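Side-chain contacts in phosphoribosylamine--glycine ligase (Thermotoga maritima, PDB 1VKZ), which catalyses the ATP-dependent ligation of glycine to 5-phospho-beta-D-ribosylamine, giving glycinamide ribonucleotide in the de novo purine pathway: residues E27-W32 with P293-I298; A33-K36 with E40-F43; I298-P303 with L355-G360. All blocks are in the same frame, centred on the assembly; numbering follows the deposited sequence.

Contact 1: residues E27-W32 with P293-I298; sequences EHAIGW and PETEVI
A29 and I30 meet T295 and E296 where two nearly parallel helices lie side by side. The segment axes approach to 8.6 Å at a crossing angle of 23°, pairing helix 25-36 of the Rossmann-like N domain with helix 294-301 of the ATP-grasp part. The first shell is wholly apolar. CG2 of T295 lies 3.6 Å from CG1 of I30 and 3.9 Å from its CD1, so one methyl rests against the outer branch of the isoleucine, and the two side chains run at a slant to each other. A29 is small enough to let the backbones close in: its CA is 5.4 Å from CA of E296, and its CB meets that same E296 CA at 3.9 Å.

In the next shell a hydrogen bond holds the T295 hydroxyl. The first torsion of T295 (chi1 -66°) sets CG2 anti to the backbone N, facing I30, while OG1 is hydrogen-bonded to the carbonyl O of G291 in the preceding loop; the hydroxyl is thereby satisfied within a buried, carbon-lined contact. The side chain of E296 packs on M379 of strand 374-382 and D330 of strand 327-334, which places this helix pair against the antiparallel sheet. The side chain of T295 lies about 10 Å from that of N287, predicted to bind magnesium. At the interface itself, the A29 methyl touches the aliphatic start of the glutamate rather than its carboxylate, A29 CB lying 4.2 Å from E296 CG.

Contact 2: residues A33-K36 with E40-F43; sequences AFAK and EVHF
F34 and A35 receive V41 through a single methyl. CG2 of V41 sits 3.6 Å from CB of F34 and 4.0 Å from the backbone N of A35, so it nestles against the helix backbone where the two residues join; the A35 methyl lies farther off, its CB 4.4 Å from the same CG2. The aromatic ring of F34 takes no part in this touch. Its CB faces the strand, but the ring turns off (chi1 -84°), and the side chain packs on V18 of strand 17-22 and on V307 and V310 of helix 303-315.

The two branches of V41 have separate tasks. With CG1 anti to the backbone N (chi1 166°), that methyl lies over one face of the F43 ring, 3.3 Å above its plane and displaced toward the rim, while CG2 is left to meet the helix. H42, between V41 and F43 on the strand, serves a polar network instead: NE2 donates to E40 OE1 at 3.0 Å, reaching the oxygen on its anti side and well out of the carboxylate plane, and ND1 is hydrogen-bonded to NE2 of H57. The imidazole is thus held from both nitrogens.

Strands 17-22 and 40-43 are parallel neighbours in one sheet, connected through helix 25-36, so this contact is the helix-to-second-strand half of a beta-alpha-beta unit in the Rossmann-like N domain.

Contact 3: residues I298-P303 with L355-G360; sequences IVTLNP and LIFFAG
T300 bridges L355 and F357, and its packing is close at both. Its methyl CG2 and CD2 of L355 meet tip to tip at 3.7 Å. The hydroxyl branch instead approaches the F357 ring at its edge and in its plane, OG1 lying 3.6 Å from CE2 and 3.8 Å from CZ, as the two side chains slide past each other in opposite directions. That OG1 is hydrogen-bonded to the backbone O of E296, one helical turn earlier, which accounts for a hydroxyl resting at an aromatic rim: chi1 of -57° keeps OG1 beside the backbone N and leaves CG2 for the leucine.

Between the two segments alone the fit is looser elsewhere. The nearest CA atoms, of T300 and L355, remain 9.1 Å apart, and V299 packs on W32 and A33 of helix 25-36 instead, its side chain no nearer than 5.0 Å to segment 355-360. T300 and L355 are both partly exposed, whereas F357 is buried, so the T300-L355 side is probably the one nearer solvent.

Around it, F357 packs edge-to-face with W32 and touches M379 of the adjacent strand 374-382, while T300 also reaches T381 of that strand and A328 of strand 327-334.

Overall arrangement
From the N terminus, helix 25-36 is used first by contact 1 and then, at its C-terminal end, by contact 2, which closes a short turn only three residues long. Contact 2 is nested inside the 260-residue loop that contact 1 closes when the chain returns at 293-298. Contact 3 then opens in series, sharing I298, and closes a 51-residue loop at strand 356-364. Centres of contacts 1 and 3 lie about 4 Å apart, and contact 2 is about 12 Å from each. Because contacts 1 and 3 both use helix 294-301, that helix packs against both helix 25-36 and strand 356-364 of the six-stranded antiparallel sheet. Helix 25-36 also reaches that strand directly, H28 ND1 lying 3.1 Å from F358 N in a probable hydrogen bond.

Contact 1: residues E27-W32 with P293-I298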
# COMPACT_ATOMS: atom_id res chain seq x y z
N GLU A 27 -5.00 -3.32 -7.99
CA GLU A 27 -6.29 -3.13 -8.57
C GLU A 27 -6.67 -4.37 -9.38
O GLU A 27 -7.78 -4.88 -9.28
CB GLU A 27 -6.27 -1.89 -9.44
CG GLU A 27 -6.26 -0.58 -8.66
CD GLU A 27 -4.93 -0.19 -8.02
OE1 GLU A 27 -3.83 -0.59 -8.48
OE2 GLU A 27 -4.97 0.56 -7.05
N HIS A 28 -5.72 -4.84 -10.17
CA HIS A 28 -5.94 -6.02 -10.97
C HIS A 28 -6.12 -7.24 -10.08
O HIS A 28 -6.99 -8.03 -10.31
CB HIS A 28 -4.80 -6.20 -11.99
CG HIS A 28 -5.00 -7.32 -12.95
ND1 HIS A 28 -3.97 -7.89 -13.66
CD2 HIS A 28 -6.12 -7.99 -13.31
CE1 HIS A 28 -4.44 -8.87 -14.41
NE2 HIS A 28 -5.74 -8.97 -14.21
N ALA A 29 -5.32 -7.36 -9.04
CA ALA A 29 -5.52 -8.44 -8.08
C ALA A 29 -6.93 -8.39 -7.45
O ALA A 29 -7.65 -9.40 -7.42
CB ALA A 29 -4.46 -8.40 -7.03
N ILE A 30 -7.33 -7.23 -6.98
CA ILE A 30 -8.66 -7.08 -6.39
C ILE A 30 -9.77 -7.43 -7.41
O ILE A 30 -10.66 -8.21 -7.12
CB ILE A 30 -8.84 -5.70 -5.82
CG1 ILE A 30 -7.92 -5.52 -4.61
CG2 ILE A 30 -10.25 -5.52 -5.38
CD1 ILE A 30 -7.79 -4.11 -4.13
N GLY A 31 -9.65 -6.93 -8.62
CA GLY A 31 -10.58 -7.30 -9.67
C GLY A 31 -10.51 -8.74 -10.07
O GLY A 31 -11.45 -9.29 -10.55
N TRP A 32 -9.34 -9.35 -9.93
CA TRP A 32 -9.16 -10.74 -10.34
C TRP A 32 -10.00 -11.64 -9.42
O TRP A 32 -10.77 -12.44 -9.88
CB TRP A 32 -7.67 -11.09 -10.34
CG TRP A 32 -7.38 -12.55 -10.46
CD1 TRP A 32 -7.33 -13.29 -11.60
CD2 TRP A 32 -7.08 -13.44 -9.38
NE1 TRP A 32 -7.01 -14.60 -11.30
CE2 TRP A 32 -6.87 -14.72 -9.94
CE3 TRP A 32 -6.95 -13.29 -7.99
CZ2 TRP A 32 -6.54 -15.84 -9.17
CZ3 TRP A 32 -6.64 -14.42 -7.22
CH2 TRP A 32 -6.43 -15.67 -7.82
N PRO A 293 3.14 -4.27 -3.39
CA PRO A 293 2.47 -5.48 -3.81
C PRO A 293 1.92 -6.40 -2.72
O PRO A 293 1.80 -7.59 -2.96
CB PRO A 293 3.57 -6.19 -4.54
CG PRO A 293 4.83 -5.76 -3.85
CD PRO A 293 4.53 -4.56 -3.00
N GLU A 294 1.55 -5.88 -1.55
CA GLU A 294 0.99 -6.78 -0.52
C GLU A 294 -0.37 -7.37 -0.91
O GLU A 294 -0.68 -8.49 -0.59
CB GLU A 294 0.83 -6.09 0.83
CG GLU A 294 2.14 -5.78 1.54
CD GLU A 294 2.54 -4.34 1.42
OE1 GLU A 294 2.39 -3.79 0.31
OE2 GLU A 294 3.00 -3.77 2.42
N THR A 295 -1.19 -6.57 -1.57
CA THR A 295 -2.53 -7.00 -1.99
C THR A 295 -2.49 -8.22 -2.88
O THR A 295 -3.26 -9.17 -2.70
CB THR A 295 -3.28 -5.84 -2.72
OG1 THR A 295 -3.55 -4.74 -1.82
CG2 THR A 295 -4.66 -6.29 -3.23
N GLU A 296 -1.60 -8.19 -3.87
CA GLU A 296 -1.36 -9.33 -4.78
C GLU A 296 -1.19 -10.60 -3.97
O GLU A 296 -1.81 -11.61 -4.26
CB GLU A 296 -0.09 -9.09 -5.63
CG GLU A 296 -0.24 -8.05 -6.73
CD GLU A 296 -0.00 -6.60 -6.32
OE1 GLU A 296 -0.33 -6.16 -5.18
OE2 GLU A 296 0.48 -5.86 -7.19
N VAL A 297 -0.38 -10.54 -2.93
CA VAL A 297 -0.09 -11.73 -2.13
C VAL A 297 -1.29 -12.15 -1.29
O VAL A 297 -1.65 -13.31 -1.26
CB VAL A 297 1.15 -11.52 -1.25
CG1 VAL A 297 1.40 -12.74 -0.39
CG2 VAL A 297 2.34 -11.33 -2.13
N ILE A 298 -1.88 -11.20 -0.59
CA ILE A 298 -3.01 -11.44 0.28
C ILE A 298 -4.14 -12.06 -0.52
O ILE A 298 -4.68 -13.07 -0.15
CB ILE A 298 -3.47 -10.11 0.95
CG1 ILE A 298 -2.42 -9.62 1.96
CG2 ILE A 298 -4.82 -10.29 1.65
CD1 ILE A 298 -2.50 -8.06 2.37

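Contact 2: residues A33-K36 with E40-F43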
# COMPACT_ATOMS: atom_id res chain seq x y z
N ALA A 33 -9.87 -11.42 -8.10
CA ALA A 33 -10.63 -12.13 -7.08
C ALA A 33 -12.15 -12.03 -7.24
O ALA A 33 -12.89 -13.02 -7.15
CB ALA A 33 -10.26 -11.62 -5.73
N PHE A 34 -12.63 -10.82 -7.47
CA PHE A 34 -14.06 -10.63 -7.66
C PHE A 34 -14.59 -11.35 -8.89
O PHE A 34 -15.66 -11.95 -8.87
CB PHE A 34 -14.39 -9.13 -7.74
CG PHE A 34 -14.55 -8.51 -6.42
CD1 PHE A 34 -15.71 -8.71 -5.70
CD2 PHE A 34 -13.51 -7.86 -5.81
CE1 PHE A 34 -15.86 -8.19 -4.45
CE2 PHE A 34 -13.66 -7.34 -4.54
CZ PHE A 34 -14.85 -7.49 -3.87
N ALA A 35 -13.83 -11.28 -9.98
CA ALA A 35 -14.23 -11.87 -11.23
C ALA A 35 -14.21 -13.38 -11.08
O ALA A 35 -15.03 -14.08 -11.70
CB ALA A 35 -13.28 -11.41 -12.35
N LYS A 36 -13.27 -13.85 -10.25
CA LYS A 36 -13.11 -15.27 -9.92
C LYS A 36 -14.37 -15.79 -9.18
O LYS A 36 -14.79 -16.93 -9.38
CB LYS A 36 -11.82 -15.46 -9.08
CG LYS A 36 -11.20 -16.85 -9.08
CD LYS A 36 -9.69 -16.80 -8.90
CE LYS A 36 -9.09 -18.13 -8.38
NZ LYS A 36 -8.95 -19.23 -9.41
N GLU A 40 -19.20 -8.90 -11.93
CA GLU A 40 -18.92 -8.14 -13.14
C GLU A 40 -18.02 -7.00 -12.71
O GLU A 40 -18.40 -6.20 -11.86
CB GLU A 40 -20.22 -7.61 -13.74
CG GLU A 40 -20.25 -7.47 -15.26
CD GLU A 40 -21.43 -6.62 -15.75
OE1 GLU A 40 -21.51 -5.44 -15.35
OE2 GLU A 40 -22.27 -7.12 -16.54
N VAL A 41 -16.82 -6.91 -13.28
CA VAL A 41 -15.81 -6.04 -12.75
C VAL A 41 -15.45 -4.97 -13.77
O VAL A 41 -15.17 -5.25 -14.92
CB VAL A 41 -14.59 -6.87 -12.21
CG1 VAL A 41 -13.36 -6.01 -11.94
CG2 VAL A 41 -14.99 -7.61 -10.93
N HIS A 42 -15.50 -3.73 -13.32
CA HIS A 42 -15.10 -2.59 -14.11
C HIS A 42 -13.89 -1.90 -13.48
O HIS A 42 -13.87 -1.60 -12.29
CB HIS A 42 -16.26 -1.62 -14.25
CG HIS A 42 -17.52 -2.27 -14.75
ND1 HIS A 42 -17.81 -2.38 -16.09
CD2 HIS A 42 -18.52 -2.88 -14.09
CE1 HIS A 42 -18.96 -3.02 -16.23
NE2 HIS A 42 -19.41 -3.34 -15.03
N PHE A 43 -12.87 -1.66 -14.31
CA PHE A 43 -11.68 -0.99 -13.86
C PHE A 43 -11.59 0.41 -14.46
O PHE A 43 -11.98 0.63 -15.60
CB PHE A 43 -10.48 -1.75 -14.28
CG PHE A 43 -10.47 -3.17 -13.88
CD1 PHE A 43 -11.00 -4.14 -14.73
CD2 PHE A 43 -9.82 -3.58 -12.73
CE1 PHE A 43 -10.91 -5.50 -14.41
CE2 PHE A 43 -9.73 -4.91 -12.41
CZ PHE A 43 -10.30 -5.89 -13.28

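Contact 3: residues I298-P303 with L355-G360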
# COMPACT_ATOMS: atom_id res chain seq x y z
N ILE A 298 -1.88 -11.20 -0.59
CA ILE A 298 -3.01 -11.44 0.28
C ILE A 298 -4.14 -12.06 -0.52
O ILE A 298 -4.68 -13.07 -0.15
CB ILE A 298 -3.47 -10.11 0.95
CG1 ILE A 298 -2.42 -9.62 1.96
CG2 ILE A 298 -4.82 -10.29 1.65
CD1 ILE A 298 -2.50 -8.06 2.37
N VAL A 299 -4.47 -11.44 -1.63
CA VAL A 299 -5.52 -11.92 -2.53
C VAL A 299 -5.25 -13.34 -3.04
O VAL A 299 -6.15 -14.17 -3.10
CB VAL A 299 -5.69 -10.94 -3.71
CG1 VAL A 299 -6.58 -11.49 -4.77
CG2 VAL A 299 -6.24 -9.60 -3.21
N THR A 300 -4.00 -13.62 -3.40
CA THR A 300 -3.66 -14.92 -3.93
C THR A 300 -3.73 -15.93 -2.83
O THR A 300 -3.88 -17.08 -3.11
CB THR A 300 -2.25 -14.94 -4.55
OG1 THR A 300 -2.16 -13.96 -5.57
CG2 THR A 300 -1.99 -16.23 -5.29
N LEU A 301 -3.63 -15.51 -1.57
CA LEU A 301 -3.71 -16.46 -0.45
C LEU A 301 -5.12 -16.94 -0.13
O LEU A 301 -5.27 -18.00 0.45
CB LEU A 301 -3.08 -15.88 0.82
CG LEU A 301 -1.55 -15.79 0.81
CD1 LEU A 301 -1.06 -14.97 1.99
CD2 LEU A 301 -0.91 -17.17 0.80
N ASN A 302 -6.14 -16.15 -0.47
CA ASN A 302 -7.56 -16.57 -0.33
C ASN A 302 -8.54 -15.64 -1.03
O ASN A 302 -9.16 -14.82 -0.38
CB ASN A 302 -7.98 -16.63 1.15
CG ASN A 302 -9.34 -17.27 1.33
OD1 ASN A 302 -9.97 -17.64 0.35
ND2 ASN A 302 -9.79 -17.40 2.57
N PRO A 303 -8.69 -15.77 -2.34
CA PRO A 303 -9.51 -14.85 -3.12
C PRO A 303 -10.96 -14.76 -2.65
O PRO A 303 -11.55 -13.68 -2.59
CB PRO A 303 -9.48 -15.46 -4.52
CG PRO A 303 -8.26 -16.22 -4.56
CD PRO A 303 -8.10 -16.80 -3.20
N LEU A 355 0.05 -17.11 -13.06
CA LEU A 355 -0.66 -16.03 -12.45
C LEU A 355 0.19 -14.78 -12.50
O LEU A 355 1.16 -14.65 -11.78
CB LEU A 355 -1.01 -16.37 -11.02
CG LEU A 355 -1.96 -15.37 -10.39
CD1 LEU A 355 -3.22 -15.26 -11.23
CD2 LEU A 355 -2.27 -15.80 -8.95
N ILE A 356 -0.21 -13.84 -13.34
CA ILE A 356 0.44 -12.54 -13.43
C ILE A 356 -0.58 -11.48 -13.11
O ILE A 356 -1.75 -11.60 -13.47
CB ILE A 356 1.01 -12.31 -14.85
CG1 ILE A 356 1.97 -13.42 -15.22
CG2 ILE A 356 1.78 -10.95 -14.94
CD1 ILE A 356 2.43 -13.33 -16.61
N PHE A 357 -0.16 -10.45 -12.38
CA PHE A 357 -0.95 -9.25 -12.21
C PHE A 357 -0.21 -8.17 -12.94
O PHE A 357 0.99 -8.05 -12.80
CB PHE A 357 -1.12 -8.91 -10.75
CG PHE A 357 -1.88 -9.93 -9.98
CD1 PHE A 357 -3.16 -10.31 -10.37
CD2 PHE A 357 -1.34 -10.50 -8.85
CE1 PHE A 357 -3.88 -11.26 -9.65
CE2 PHE A 357 -2.05 -11.45 -8.14
CZ PHE A 357 -3.31 -11.82 -8.53
N PHE A 358 -0.94 -7.40 -13.72
CA PHE A 358 -0.39 -6.38 -14.58
C PHE A 358 -0.56 -5.03 -13.95
O PHE A 358 -1.57 -4.74 -13.29
CB PHE A 358 -1.13 -6.40 -15.91
CG PHE A 358 -0.95 -7.68 -16.68
CD1 PHE A 358 -1.79 -8.75 -16.47
CD2 PHE A 358 0.04 -7.79 -17.64
CE1 PHE A 358 -1.63 -9.91 -17.15
CE2 PHE A 358 0.19 -8.96 -18.34
CZ PHE A 358 -0.64 -10.02 -18.08
N ALA A 359 0.43 -4.18 -14.17
CA ALA A 359 0.39 -2.81 -13.64
C ALA A 359 0.77 -1.89 -14.78
O ALA A 359 -0.09 -1.50 -15.58
CB ALA A 359 1.35 -2.67 -12.48
N GLY A 360 2.05 -1.56 -14.88
CA GLY A 360 2.52 -0.65 -15.92
C GLY A 360 2.64 -1.30 -17.29
O GLY A 360 3.74 -1.43 -17.84